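Local coordinates for adenosine deaminase 1 (Arthrobacter aurescens, PDB 3RYS), which probably catalyses the zinc-dependent hydrolytic deamination of adenine to hypoxanthine, a step of purine salvage, at residues L310-N313 with S314-S318; E331-E334 with W335-S339. All blocks are in the same frame, centred on the assembly; numbering follows the deposited sequence.

Contact 1: residues L310-N313 with S314-S318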
loop_
_atom_site.group_PDB
_atom_site.type_symbol
_atom_site.label_atom_id
_atom_site.label_comp_id
_atom_site.label_asym_id
_atom_site.label_seq_id
_atom_site.Cartn_x
_atom_site.Cartn_y
_atom_site.Cartn_z
ATOM N N LEU A 310 -11.808 1.746 -12.271
ATOM C CA LEU A 310 -10.708 1.723 -11.307
ATOM C C LEU A 310 -10.964 0.708 -10.198
ATOM O O LEU A 310 -10.071 -0.052 -9.816
ATOM C CB LEU A 310 -10.508 3.110 -10.697
ATOM C CG LEU A 310 -10.010 4.188 -11.657
ATOM C CD1 LEU A 310 -10.009 5.547 -10.982
ATOM C CD2 LEU A 310 -8.623 3.839 -12.177
ATOM N N ALA A 311 -12.191 0.711 -9.687
ATOM C CA ALA A 311 -12.616 -0.227 -8.657
ATOM C C ALA A 311 -12.469 -1.674 -9.119
ATOM O O ALA A 311 -11.885 -2.504 -8.417
ATOM C CB ALA A 311 -14.059 0.051 -8.258
ATOM N N ALA A 312 -13.006 -1.974 -10.299
ATOM C CA ALA A 312 -12.992 -3.341 -10.810
ATOM C C ALA A 312 -11.572 -3.813 -11.117
ATOM O O ALA A 312 -11.253 -4.989 -10.944
ATOM C CB ALA A 312 -13.893 -3.472 -12.035
ATOM N N ASN A 313 -10.722 -2.897 -11.572
ATOM C CA ASN A 313 -9.310 -3.209 -11.734
ATOM C C ASN A 313 -8.737 -3.725 -10.419
ATOM O O ASN A 313 -8.144 -4.800 -10.365
ATOM C CB ASN A 313 -8.525 -1.975 -12.182
ATOM C CG ASN A 313 -8.726 -1.653 -13.649
ATOM O OD1 ASN A 313 -8.201 -0.659 -14.154
ATOM N ND2 ASN A 313 -9.485 -2.492 -14.344
ATOM N N SER A 314 -8.928 -2.950 -9.356
ATOM C CA SER A 314 -8.380 -3.296 -8.053
ATOM C C SER A 314 -8.832 -4.684 -7.602
ATOM O O SER A 314 -8.112 -5.377 -6.878
ATOM C CB SER A 314 -8.777 -2.255 -7.009
ATOM O OG SER A 314 -10.047 -2.557 -6.459
ATOM N N ILE A 315 -10.024 -5.090 -8.029
ATOM C CA ILE A 315 -10.543 -6.396 -7.649
ATOM C C ILE A 315 -9.937 -7.489 -8.518
ATOM O O ILE A 315 -9.499 -8.521 -8.009
ATOM C CB ILE A 315 -12.083 -6.454 -7.718
ATOM C CG1 ILE A 315 -12.692 -5.416 -6.773
ATOM C CG2 ILE A 315 -12.576 -7.847 -7.363
ATOM C CD1 ILE A 315 -14.194 -5.321 -6.847
ATOM N N ARG A 316 -9.907 -7.258 -9.827
ATOM C CA ARG A 316 -9.319 -8.220 -10.752
ATOM C C ARG A 316 -7.840 -8.421 -10.461
ATOM O O ARG A 316 -7.287 -9.485 -10.732
ATOM C CB ARG A 316 -9.469 -7.751 -12.198
ATOM C CG ARG A 316 -10.885 -7.617 -12.680
ATOM C CD ARG A 316 -10.910 -7.435 -14.192
ATOM N NE ARG A 316 -12.193 -6.907 -14.647
ATOM C CZ ARG A 316 -12.439 -5.615 -14.841
ATOM N NH1 ARG A 316 -11.486 -4.717 -14.631
ATOM N NH2 ARG A 316 -13.638 -5.222 -15.250
ATOM N N SER A 317 -7.203 -7.389 -9.918
ATOM C CA SER A 317 -5.766 -7.415 -9.677
ATOM C C SER A 317 -5.412 -8.032 -8.324
ATOM O O SER A 317 -4.289 -8.489 -8.118
ATOM C CB SER A 317 -5.179 -6.006 -9.794
ATOM O OG SER A 317 -5.454 -5.440 -11.064
ATOM N N SER A 318 -6.368 -8.046 -7.404
ATOM C CA SER A 318 -6.121 -8.608 -6.077
ATOM C C SER A 318 -5.746 -10.089 -6.149
ATOM O O SER A 318 -5.940 -10.745 -7.177
ATOM C CB SER A 318 -7.334 -8.405 -5.161
ATOM O OG SER A 318 -8.440 -9.177 -5.592
#
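Ser-314 and Ala-311 meet one turn apart in the last turns of helix 304-317, one of the helices packed round the barrel strands of the TIM-barrel fold of the adenosine deaminase family. The packed side of this helical segment faces the barrel. There Ser-314 holds its OG between its own backbone N and carbonyl carbon (chi1 86°), which turns the hydroxyl back along the helix to donate to Ala-311 O at 2.7 Å. The same oxygen also accepts from Ile-315 N at 3.2 Å, with a bent N-H...O angle of 138°, so one carbonyl serves two donors. Serine suits the place because its short arm satisfies two groups at once: OG also accepts from the N of Ala-16 on strand 15-17. Replacing Ser-314 with alanine would probably leave that strand amide without its acceptor and Ala-311 O with the Ile-315 amide as its main donor.

Toward solvent the contact is looser, though Arg-316 alone is exposed; Ala-312 and Asn-313, which it covers, are buried. Arg-316 runs extended from CG to NE back toward the preceding turn, laying its guanidinium over the methyl of Ala-312, with NH2 3.7 Å from Ala-312 CB. A residue as small as alanine leaves room for that flat group, while the end of Asn-313 lies at its edge. The backbone bond of this turn is nearly straight, Arg-316 N reaching Ala-312 O at 2.9 Å.

Where the helix finishes, serines supply extra donors: Ser-318 OG reaches Ile-315 O, and Asn-313 O receives both Ser-317 N at 2.8 Å and Ser-317 OG at 2.9 Å, the hydroxyl standing above the carbonyl plane.

Contact 2: residues E331-E334 with W335-S339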
loop_
_atom_site.group_PDB
_atom_site.type_symbol
_atom_site.label_atom_id
_atom_site.label_comp_id
_atom_site.label_asym_id
_atom_site.label_seq_id
_atom_site.Cartn_x
_atom_site.Cartn_y
_atom_site.Cartn_z
ATOM N N GLU A 331 -20.742 -6.118 -6.940
ATOM C CA GLU A 331 -20.936 -5.010 -6.099
ATOM C C GLU A 331 -20.601 -3.719 -6.767
ATOM O O GLU A 331 -21.247 -2.771 -6.510
ATOM C CB GLU A 331 -20.117 -5.209 -4.857
ATOM C CG GLU A 331 -20.917 -5.550 -3.691
ATOM C CD GLU A 331 -20.124 -5.979 -2.520
ATOM O OE1 GLU A 331 -20.335 -7.069 -2.029
ATOM O OE2 GLU A 331 -19.327 -5.219 -2.052
ATOM N N VAL A 332 -19.601 -3.690 -7.623
ATOM C CA VAL A 332 -19.274 -2.474 -8.290
ATOM C C VAL A 332 -20.220 -2.163 -9.399
ATOM O O VAL A 332 -20.543 -1.016 -9.607
ATOM C CB VAL A 332 -17.770 -2.298 -8.667
ATOM C CG1 VAL A 332 -17.001 -3.435 -8.464
ATOM C CG2 VAL A 332 -17.580 -1.751 -9.986
ATOM N N THR A 333 -20.697 -3.201 -10.052
ATOM C CA THR A 333 -21.846 -3.135 -10.919
ATOM C C THR A 333 -23.113 -2.583 -10.290
ATOM O O THR A 333 -23.762 -1.804 -10.881
ATOM C CB THR A 333 -22.228 -4.477 -11.500
ATOM O OG1 THR A 333 -21.116 -5.079 -12.132
ATOM C CG2 THR A 333 -23.288 -4.283 -12.517
ATOM N N GLU A 334 -23.461 -2.994 -9.093
ATOM C CA GLU A 334 -24.555 -2.387 -8.420
ATOM C C GLU A 334 -24.290 -0.956 -8.105
ATOM O O GLU A 334 -25.107 -0.140 -8.308
ATOM C CB GLU A 334 -24.904 -3.138 -7.156
ATOM C CG GLU A 334 -25.732 -4.343 -7.349
ATOM C CD GLU A 334 -26.749 -4.239 -8.451
ATOM O OE1 GLU A 334 -27.733 -3.508 -8.297
ATOM O OE2 GLU A 334 -26.575 -4.915 -9.471
ATOM N N TRP A 335 -23.138 -0.647 -7.585
ATOM C CA TRP A 335 -22.823 0.727 -7.210
ATOM C C TRP A 335 -22.997 1.679 -8.391
ATOM O O TRP A 335 -23.530 2.775 -8.242
ATOM C CB TRP A 335 -21.405 0.831 -6.647
ATOM C CG TRP A 335 -20.994 2.236 -6.332
ATOM C CD1 TRP A 335 -21.318 2.953 -5.220
ATOM C CD2 TRP A 335 -20.181 3.097 -7.144
ATOM N NE1 TRP A 335 -20.760 4.209 -5.287
ATOM C CE2 TRP A 335 -20.058 4.322 -6.456
ATOM C CE3 TRP A 335 -19.553 2.951 -8.385
ATOM C CZ2 TRP A 335 -19.324 5.397 -6.969
ATOM C CZ3 TRP A 335 -18.827 4.017 -8.893
ATOM C CH2 TRP A 335 -18.720 5.225 -8.186
ATOM N N VAL A 336 -22.549 1.250 -9.567
ATOM C CA VAL A 336 -22.671 2.056 -10.776
ATOM C C VAL A 336 -24.126 2.310 -11.153
ATOM O O VAL A 336 -24.510 3.441 -11.450
ATOM C CB VAL A 336 -21.973 1.380 -11.964
ATOM C CG1 VAL A 336 -22.228 2.160 -13.245
ATOM C CG2 VAL A 336 -20.495 1.255 -11.692
ATOM N N LYS A 337 -24.939 1.285 -11.079
ATOM C CA LYS A 337 -26.315 1.395 -11.424
ATOM C C LYS A 337 -27.086 2.230 -10.480
ATOM O O LYS A 337 -27.983 2.909 -10.859
ATOM C CB LYS A 337 -26.929 0.034 -11.439
ATOM C CG LYS A 337 -26.674 -0.714 -12.631
ATOM C CD LYS A 337 -27.234 -2.017 -12.465
ATOM C CE LYS A 337 -26.620 -2.960 -13.398
ATOM N NZ LYS A 337 -27.579 -3.969 -13.790
ATOM N N ALA A 338 -26.728 2.157 -9.231
ATOM C CA ALA A 338 -27.340 2.972 -8.232
ATOM C C ALA A 338 -26.836 4.414 -8.244
ATOM O O ALA A 338 -27.417 5.276 -7.672
ATOM C CB ALA A 338 -27.097 2.371 -6.924
ATOM N N SER A 339 -25.745 4.654 -8.924
ATOM C CA SER A 339 -24.984 5.855 -8.785
ATOM C C SER A 339 -24.998 6.748 -9.978
ATOM O O SER A 339 -24.376 7.751 -9.964
ATOM C CB SER A 339 -23.531 5.499 -8.500
ATOM O OG SER A 339 -23.314 5.359 -7.140
#
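Glu-334, Trp-335 and Lys-337 carry this contact, a run of i to i+4 bonding and packing along the C-terminal alpha-helix, 322-339, which lies over helix 304-317 on the outside of the barrel. Of the three, Trp-335 is the one that packs on the rest of the protein. Its amide closes a helical bond to Glu-331 O at 3.0 Å, and its CB packs against Val-332 O at 3.6 Å. With CG anti to the backbone N (chi1 176°), the indole leads away from the preceding turn, to lie among Pro-13 and Pro-14 of the N-terminal segment and Val-304 of helix 304-317. A large ring with one N-H suits such a half-buried seam: its carbons cover the neighbours while NE1 is bonded to Thr-11 OG1.

Lys-337 belongs to the outer side. CG lies anti to its carbonyl carbon (chi1 -80°), which sends the chain back past Thr-333 O; the two side chains then run side by side in the same direction, and CE of Lys-337 comes within 3.7 Å of Thr-333 CG2. A long aliphatic stem can cover a backbone carbonyl in this way and still carry its ammonium outward.

Glu-334 is exposed as well, its chain bent at chi2. Its backbone O accepts from Ala-338 N at 3.0 Å, a firmer bond than the weak one from Lys-337 N to Thr-333 O at 3.3 Å. Its OE2 stays 4.5 Å from Lys-337 NZ, too far for a salt bridge. The opposite charges may attract weakly over that distance, but the geometry implies that this outer side relies chiefly on main-chain bonds and hydrocarbon contact.

Overall arrangement
Contacts 1 and 2 lie on the last two long helices, 304-317 and 322-339, which follow each other in the chain; their centres are about 15 Å apart. They meet directly where Ile-315 CD1 of contact 1 packs on Val-332 CG1 of contact 2 at 3.7 Å, a hydrocarbon joint extended by Val-336 on Ala-308. Contact 1 is the inner layer, its centre about 14 Å from that of the chain, and contact 2 the outer, at about 25 Å. Of the two, contact 1 is the nearer to the metal site: the side chain of Ser-314 lies about 9 Å from that of the zinc ligand His-19, whereas contact 2 lies away from the site.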